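Long-range contacts in type I polyketide synthase PikAII (Streptomyces venezuelae, PDB 3QP9), which carries a C2-type ketoreductase of Rossmann fold within a modular polyketide synthase, and probably epimerises the alpha-substituted carbon of a polyketide intermediate: residues L255-E260 with L280-P285; G192-P197 with V221-S226; L461-L466 with A489-S494. All blocks are in the same frame, centred on the assembly; numbering follows the deposited sequence.

Interaction 1: L255-E260 with L280-P285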
# COMPACT_ATOMS: atom_id res chain seq x y z
N LEU A 255 8.21 -21.34 -5.82
CA LEU A 255 8.26 -21.12 -4.37
C LEU A 255 6.95 -20.60 -3.89
O LEU A 255 6.46 -19.67 -4.47
CB LEU A 255 9.41 -20.16 -4.06
CG LEU A 255 9.40 -19.62 -2.62
CD1 LEU A 255 9.66 -20.67 -1.61
CD2 LEU A 255 10.47 -18.53 -2.46
N VAL A 256 6.42 -21.18 -2.79
CA VAL A 256 5.28 -20.68 -2.14
C VAL A 256 5.66 -20.44 -0.70
O VAL A 256 6.10 -21.34 -0.01
CB VAL A 256 4.11 -21.67 -2.19
CG1 VAL A 256 2.94 -21.07 -1.52
CG2 VAL A 256 3.79 -22.05 -3.65
N THR A 257 5.40 -19.22 -0.23
CA THR A 257 5.73 -18.88 1.10
C THR A 257 4.50 -18.88 1.95
O THR A 257 3.34 -18.82 1.47
CB THR A 257 6.56 -17.50 1.26
OG1 THR A 257 5.65 -16.37 1.15
CG2 THR A 257 7.75 -17.43 0.28
N GLY A 258 4.79 -18.95 3.25
CA GLY A 258 3.84 -19.10 4.32
C GLY A 258 2.94 -20.28 4.16
O GLY A 258 1.74 -20.19 4.47
N ALA A 259 3.53 -21.38 3.69
CA ALA A 259 2.84 -22.65 3.38
C ALA A 259 2.16 -23.37 4.53
O ALA A 259 1.40 -24.32 4.28
CB ALA A 259 3.79 -23.61 2.71
N GLU A 260 2.44 -22.97 5.77
CA GLU A 260 1.65 -23.52 6.87
C GLU A 260 0.20 -23.00 6.85
O GLU A 260 -0.64 -23.55 7.55
CB GLU A 260 2.31 -23.24 8.25
CG GLU A 260 2.11 -21.76 8.74
CD GLU A 260 3.04 -20.76 8.02
OE1 GLU A 260 3.78 -21.15 7.11
OE2 GLU A 260 3.07 -19.58 8.40
N LEU A 280 8.72 -25.53 -3.91
CA LEU A 280 9.53 -25.28 -2.76
C LEU A 280 8.59 -24.56 -1.81
O LEU A 280 8.03 -23.56 -2.16
CB LEU A 280 10.73 -24.38 -3.12
CG LEU A 280 11.53 -23.94 -1.86
CD1 LEU A 280 12.01 -25.18 -1.08
CD2 LEU A 280 12.69 -23.18 -2.37
N LEU A 281 8.40 -25.10 -0.62
CA LEU A 281 7.37 -24.61 0.28
C LEU A 281 8.09 -24.04 1.49
O LEU A 281 8.80 -24.77 2.17
CB LEU A 281 6.46 -25.76 0.77
CG LEU A 281 5.76 -26.54 -0.34
CD1 LEU A 281 4.92 -27.52 0.31
CD2 LEU A 281 4.91 -25.61 -1.19
N HIS A 282 7.89 -22.74 1.76
CA HIS A 282 8.52 -22.09 2.94
C HIS A 282 7.46 -21.98 4.01
O HIS A 282 6.26 -21.72 3.68
CB HIS A 282 9.09 -20.72 2.57
CG HIS A 282 9.18 -19.80 3.74
ND1 HIS A 282 8.07 -19.19 4.28
CD2 HIS A 282 10.22 -19.50 4.54
CE1 HIS A 282 8.44 -18.48 5.33
NE2 HIS A 282 9.74 -18.65 5.51
N THR A 283 7.85 -22.25 5.26
CA THR A 283 7.00 -21.99 6.41
C THR A 283 7.65 -21.07 7.41
O THR A 283 8.85 -21.10 7.62
CB THR A 283 6.49 -23.22 7.20
OG1 THR A 283 7.59 -23.86 7.87
CG2 THR A 283 5.79 -24.19 6.24
N THR A 284 6.80 -20.27 8.03
CA THR A 284 7.24 -19.25 8.95
C THR A 284 7.55 -19.94 10.25
O THR A 284 6.77 -20.79 10.69
CB THR A 284 6.12 -18.26 9.16
OG1 THR A 284 5.48 -18.04 7.89
CG2 THR A 284 6.68 -16.93 9.70
N PRO A 285 8.72 -19.63 10.84
CA PRO A 285 9.21 -20.32 12.05
C PRO A 285 8.17 -20.39 13.18
O PRO A 285 7.51 -19.40 13.44
CB PRO A 285 10.41 -19.46 12.47
CG PRO A 285 10.90 -18.86 11.13
CD PRO A 285 9.61 -18.53 10.42
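Leu255 and Val256 run parallel to Leu280 and Leu281 as neighbouring strands, tied by Val256 N to Leu280 O (2.9 Å) and by His282 N to Val256 O (2.9 Å). Past Val256 the first chain leaves the strand and turns over the end of the second, where Ala259 N bonds to His282 O at 2.8 Å. Gly258, with positive phi, forms the bend, and its N makes a weak bond of 3.4 Å to His282 ND1 at the edge of the imidazole, in the ring plane. His282 NE2 bonds to Cys322 O, so the ring is held at both nitrogens, consistent with a neutral ring protonated on NE2. This is the first beta-alpha-beta unit of the KR Rossmann fold: helix 262-274 links the two strands, and the turn Thr257-Glu260 lies where short-chain reductases have their glycine-rich dinucleotide-binding loop. On one face of the strands the side chains of Leu255 and Leu280 run alongside each other in the same direction, with Leu255 CD1 3.8 Å from Leu280 CG. On the other, Val256 CB meets Leu281 CD2, and Ala259 CB comes within 3.9 Å of Leu281 CB; helix 262-274 packs over Val256 and Leu281. Thr257 OG1 turns instead to Leu349 N. Glu260 closes the far end of the contact. Its CG sits between backbone N and carbonyl carbon (chi1 76°) and the chain bends again at chi2 (-77°), folding the carboxylate back over Thr283 and Thr284. There OE2 takes the hydroxyl of Thr284 on its syn side (Glu260 OE2 to Thr284 OG1, 2.9 Å), while Thr284 N reaches Glu260 OE1 at 3.3 Å from 51° above the carboxylate plane.

Interaction 2: G192-P197 with V221-S226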
# COMPACT_ATOMS: atom_id res chain seq x y z
N GLY A 192 -5.69 15.58 2.78
CA GLY A 192 -5.44 14.62 1.65
C GLY A 192 -4.04 14.20 1.42
O GLY A 192 -3.19 14.49 2.21
N LEU A 193 -3.78 13.66 0.20
CA LEU A 193 -2.49 13.11 -0.09
C LEU A 193 -2.15 13.65 -1.42
O LEU A 193 -3.02 13.75 -2.27
CB LEU A 193 -2.56 11.59 -0.17
CG LEU A 193 -2.69 10.81 1.12
CD1 LEU A 193 -3.42 9.40 0.98
CD2 LEU A 193 -1.21 10.58 1.73
N ILE A 194 -0.91 14.09 -1.59
CA ILE A 194 -0.49 14.66 -2.87
C ILE A 194 0.85 14.10 -3.20
O ILE A 194 1.74 14.23 -2.39
CB ILE A 194 -0.38 16.17 -2.79
CG1 ILE A 194 -1.71 16.78 -2.35
CG2 ILE A 194 0.14 16.71 -4.17
CD1 ILE A 194 -1.70 18.26 -2.06
N ASP A 195 1.05 13.57 -4.42
CA ASP A 195 2.38 13.05 -4.76
C ASP A 195 3.02 13.91 -5.85
O ASP A 195 2.43 14.07 -6.90
CB ASP A 195 2.24 11.60 -5.27
CG ASP A 195 3.59 10.95 -5.57
OD1 ASP A 195 3.83 10.68 -6.78
OD2 ASP A 195 4.41 10.84 -4.62
N LEU A 196 4.22 14.41 -5.58
CA LEU A 196 4.96 15.31 -6.45
C LEU A 196 5.77 14.41 -7.31
O LEU A 196 5.89 13.25 -7.00
CB LEU A 196 5.85 16.27 -5.65
CG LEU A 196 5.00 17.27 -4.86
CD1 LEU A 196 5.85 18.07 -3.87
CD2 LEU A 196 4.21 18.24 -5.73
N PRO A 197 6.22 14.91 -8.47
CA PRO A 197 7.01 14.06 -9.37
C PRO A 197 8.28 13.60 -8.63
O PRO A 197 8.86 14.42 -7.87
CB PRO A 197 7.41 15.01 -10.51
CG PRO A 197 6.43 16.20 -10.48
CD PRO A 197 5.99 16.29 -8.97
N VAL A 221 -4.32 12.87 -4.91
CA VAL A 221 -3.92 13.60 -6.12
C VAL A 221 -2.47 13.37 -6.44
O VAL A 221 -1.61 13.41 -5.57
CB VAL A 221 -4.24 15.12 -6.01
CG1 VAL A 221 -3.96 15.84 -7.27
CG2 VAL A 221 -5.71 15.36 -5.62
N ALA A 222 -2.19 13.09 -7.74
CA ALA A 222 -0.87 13.13 -8.25
C ALA A 222 -0.62 14.40 -9.12
O ALA A 222 -1.50 14.84 -9.83
CB ALA A 222 -0.67 11.85 -9.16
N VAL A 223 0.59 14.99 -9.02
CA VAL A 223 1.01 16.23 -9.69
C VAL A 223 2.07 15.80 -10.68
O VAL A 223 3.13 15.22 -10.29
CB VAL A 223 1.69 17.14 -8.75
CG1 VAL A 223 2.12 18.40 -9.50
CG2 VAL A 223 0.70 17.46 -7.62
N ARG A 224 1.79 16.01 -11.97
CA ARG A 224 2.69 15.53 -13.00
C ARG A 224 2.95 16.68 -13.96
O ARG A 224 2.33 17.76 -13.88
CB ARG A 224 2.20 14.25 -13.75
CG ARG A 224 2.03 13.00 -12.78
CD ARG A 224 3.34 12.57 -12.29
NE ARG A 224 3.33 11.36 -11.47
CZ ARG A 224 3.39 11.32 -10.13
NH1 ARG A 224 3.42 10.13 -9.51
NH2 ARG A 224 3.42 12.44 -9.43
N ALA A 225 3.92 16.47 -14.83
CA ALA A 225 4.22 17.47 -15.86
C ALA A 225 2.95 17.82 -16.66
O ALA A 225 2.77 18.94 -17.08
CB ALA A 225 5.33 16.90 -16.81
N SER A 226 2.06 16.86 -16.82
CA SER A 226 0.79 17.10 -17.54
C SER A 226 -0.26 17.95 -16.85
O SER A 226 -1.07 18.58 -17.55
CB SER A 226 0.20 15.75 -18.08
OG SER A 226 -0.50 14.95 -17.11
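The end of the Arg224 guanidinium meets Asp195 through both NH1 and NH2, which share one carboxylate oxygen: NH1 lies 2.8 Å from Asp195 OD1, nearly along its C-O axis, and NH2 lies 3.2 Å from the same Asp195 OD1, above the carboxylate plane. The carboxylate and guanidinium planes stand 68° apart. A bend at chi2 (-68°) brings the arginine back over its own strand, where NH2 also bonds to Val223 O at 2.9 Å and, weakly, to Asp195 O. Arg224 NE makes a second salt bridge, to Asp165 OD2, and Thr155 OG1 and Ala158 N hold Asp195 OD2. Beneath the pair the strands run parallel, joined by Val221 N to Leu193 O (3.1 Å), Asp195 N to Val221 O (2.9 Å) and Val223 N to Asp195 O. With helix 202-212 they form a beta-alpha-beta unit, consistent with the Rossmann-like structural subdomain of ketoreductases. On the face away from the salt bridge, Ile194 CG2 meets Val223 CG2 at 3.6 Å, Leu196 lies alongside Val223, and helix 202-212 covers Ile194 and Leu196. Arg224 is thus shared by two carboxylates, Asp195 and Asp165, and these bonds probably favour the charged forms and limit rotation of the groups.

Interaction 3: L461-L466 with A489-S494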
# COMPACT_ATOMS: atom_id res chain seq x y z
N LEU A 461 -21.09 -4.69 5.09
CA LEU A 461 -20.46 -3.80 4.10
C LEU A 461 -20.43 -4.37 2.67
O LEU A 461 -19.88 -3.77 1.78
CB LEU A 461 -19.05 -3.51 4.53
CG LEU A 461 -18.77 -2.07 4.94
CD1 LEU A 461 -17.90 -2.04 6.16
CD2 LEU A 461 -18.07 -1.44 3.72
N GLY A 462 -21.03 -5.53 2.46
CA GLY A 462 -21.08 -6.12 1.13
C GLY A 462 -19.82 -6.83 0.64
O GLY A 462 -19.69 -7.05 -0.54
N LEU A 463 -18.91 -7.21 1.53
CA LEU A 463 -17.71 -7.98 1.17
C LEU A 463 -17.97 -9.47 1.45
O LEU A 463 -18.15 -9.84 2.65
CB LEU A 463 -16.45 -7.49 1.91
CG LEU A 463 -15.87 -6.11 1.54
CD1 LEU A 463 -14.72 -5.80 2.42
CD2 LEU A 463 -15.31 -6.11 0.10
N ARG A 464 -18.07 -10.26 0.38
CA ARG A 464 -18.38 -11.71 0.48
C ARG A 464 -17.05 -12.48 0.44
O ARG A 464 -16.34 -12.38 -0.57
CB ARG A 464 -19.30 -12.16 -0.68
CG ARG A 464 -19.89 -13.60 -0.46
CD ARG A 464 -20.60 -14.35 -1.64
NE ARG A 464 -21.90 -13.78 -2.00
CZ ARG A 464 -23.07 -14.25 -1.57
NH1 ARG A 464 -23.11 -15.29 -0.74
NH2 ARG A 464 -24.20 -13.66 -1.96
N PRO A 465 -16.71 -13.25 1.51
CA PRO A 465 -15.43 -13.97 1.46
C PRO A 465 -15.26 -14.81 0.22
O PRO A 465 -16.24 -15.41 -0.28
CB PRO A 465 -15.47 -14.89 2.69
CG PRO A 465 -16.54 -14.26 3.62
CD PRO A 465 -17.22 -13.16 2.91
N LEU A 466 -14.02 -14.77 -0.30
CA LEU A 466 -13.68 -15.44 -1.57
C LEU A 466 -13.55 -16.93 -1.38
O LEU A 466 -12.71 -17.39 -0.59
CB LEU A 466 -12.35 -14.89 -2.15
CG LEU A 466 -12.32 -13.64 -3.02
CD1 LEU A 466 -13.52 -12.67 -2.93
CD2 LEU A 466 -10.88 -12.93 -3.25
N ALA A 489 -11.75 -8.78 -5.69
CA ALA A 489 -12.63 -8.66 -4.55
C ALA A 489 -14.11 -8.87 -4.99
O ALA A 489 -14.47 -8.55 -6.13
CB ALA A 489 -12.40 -7.27 -3.90
N ASP A 490 -14.91 -9.51 -4.14
CA ASP A 490 -16.30 -9.78 -4.43
C ASP A 490 -17.05 -8.76 -3.58
O ASP A 490 -17.14 -8.94 -2.36
CB ASP A 490 -16.66 -11.25 -4.01
CG ASP A 490 -18.10 -11.62 -4.37
OD1 ASP A 490 -18.86 -10.71 -4.78
OD2 ASP A 490 -18.49 -12.80 -4.28
N VAL A 491 -17.54 -7.70 -4.23
CA VAL A 491 -18.08 -6.53 -3.56
C VAL A 491 -19.52 -6.30 -4.08
O VAL A 491 -19.75 -6.27 -5.30
CB VAL A 491 -17.21 -5.27 -3.85
CG1 VAL A 491 -17.64 -4.14 -2.88
CG2 VAL A 491 -15.69 -5.52 -3.67
N ASP A 492 -20.49 -6.23 -3.17
CA ASP A 492 -21.81 -5.66 -3.48
C ASP A 492 -21.68 -4.15 -3.21
O ASP A 492 -21.80 -3.71 -2.08
CB ASP A 492 -22.89 -6.29 -2.56
CG ASP A 492 -24.26 -5.61 -2.68
OD1 ASP A 492 -24.57 -4.77 -3.57
OD2 ASP A 492 -25.06 -5.91 -1.78
N TRP A 493 -21.47 -3.39 -4.28
CA TRP A 493 -21.29 -1.95 -4.20
C TRP A 493 -22.48 -1.17 -3.63
O TRP A 493 -22.30 -0.13 -3.05
CB TRP A 493 -20.86 -1.39 -5.60
CG TRP A 493 -19.52 -1.98 -6.01
CD1 TRP A 493 -19.27 -2.93 -6.95
CD2 TRP A 493 -18.26 -1.67 -5.40
NE1 TRP A 493 -17.94 -3.20 -7.01
CE2 TRP A 493 -17.29 -2.45 -6.06
CE3 TRP A 493 -17.86 -0.75 -4.40
CZ2 TRP A 493 -15.92 -2.41 -5.71
CZ3 TRP A 493 -16.48 -0.70 -4.05
CH2 TRP A 493 -15.54 -1.49 -4.73
N SER A 494 -23.70 -1.70 -3.80
CA SER A 494 -24.88 -1.07 -3.26
C SER A 494 -24.81 -1.03 -1.68
O SER A 494 -25.41 -0.13 -1.06
CB SER A 494 -26.15 -1.73 -3.85
OG SER A 494 -26.38 -3.04 -3.32
O HOH W 1 -17.44 -14.81 -2.72
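Gly462 to Arg464 runs against Asp490 to Asp492 in a short bridged pairing, with Asp492 N bonded to Gly462 O (2.9 Å) and Arg464 N to Asp490 O (3.2 Å). The pairing joins two helix ends: Gly462, at positive phi, completes a Schellman motif at the end of helix 453-460, and Asp492 is the N-cap of helix 493-501, its OD1 accepting weakly from Ser494 N. The contact thus fastens the loop before helix 468-481 to the segment that leads out of strand 485-488, near the C-terminal end of the fold. At the bridged pair, the Leu463 and Val491 side chains extend together, Leu463 CD2 3.8 Å from Val491 CG2, and Val491 CG1 sits over the centre of the Trp493 ring. With CG anti to the backbone N in both residues (chi1 -168° and -177°), Arg464 and Asp490 also run alongside each other. The aliphatic part of Arg464 lies against the carboxylate, Arg464 CD being 3.7 Å from Asp490 OD2, while Arg464 NE stays 4.2 Å from Asp490 OD2, too far for a salt bridge. A water bridges Asp490 OD2 and Pro465 O. Leu466 runs the other way along Asp490, its CD1 3.6 Å from Asp490 CB and 3.7 Å from Asp490 N, a buried nitrogen with no polar partner.

Overall arrangement
Along the chain, interaction 2 comes first, interaction 1 follows and interaction 3 closes the series. Interactions 1 and 2 each pair the parallel strands of a beta-alpha-beta unit, built round helix 262-274 and helix 202-212 respectively; they lie on opposite sides of the chain's centre, their own centres 38 Å apart. This fits the two Rossmann-like halves of a ketoreductase, with interaction 1 inside the KR domain. Interaction 3, made of loops and helix ends, lies about 16 Å from interaction 1 and about 17 Å from interaction 2 by nearest atoms. None touches another.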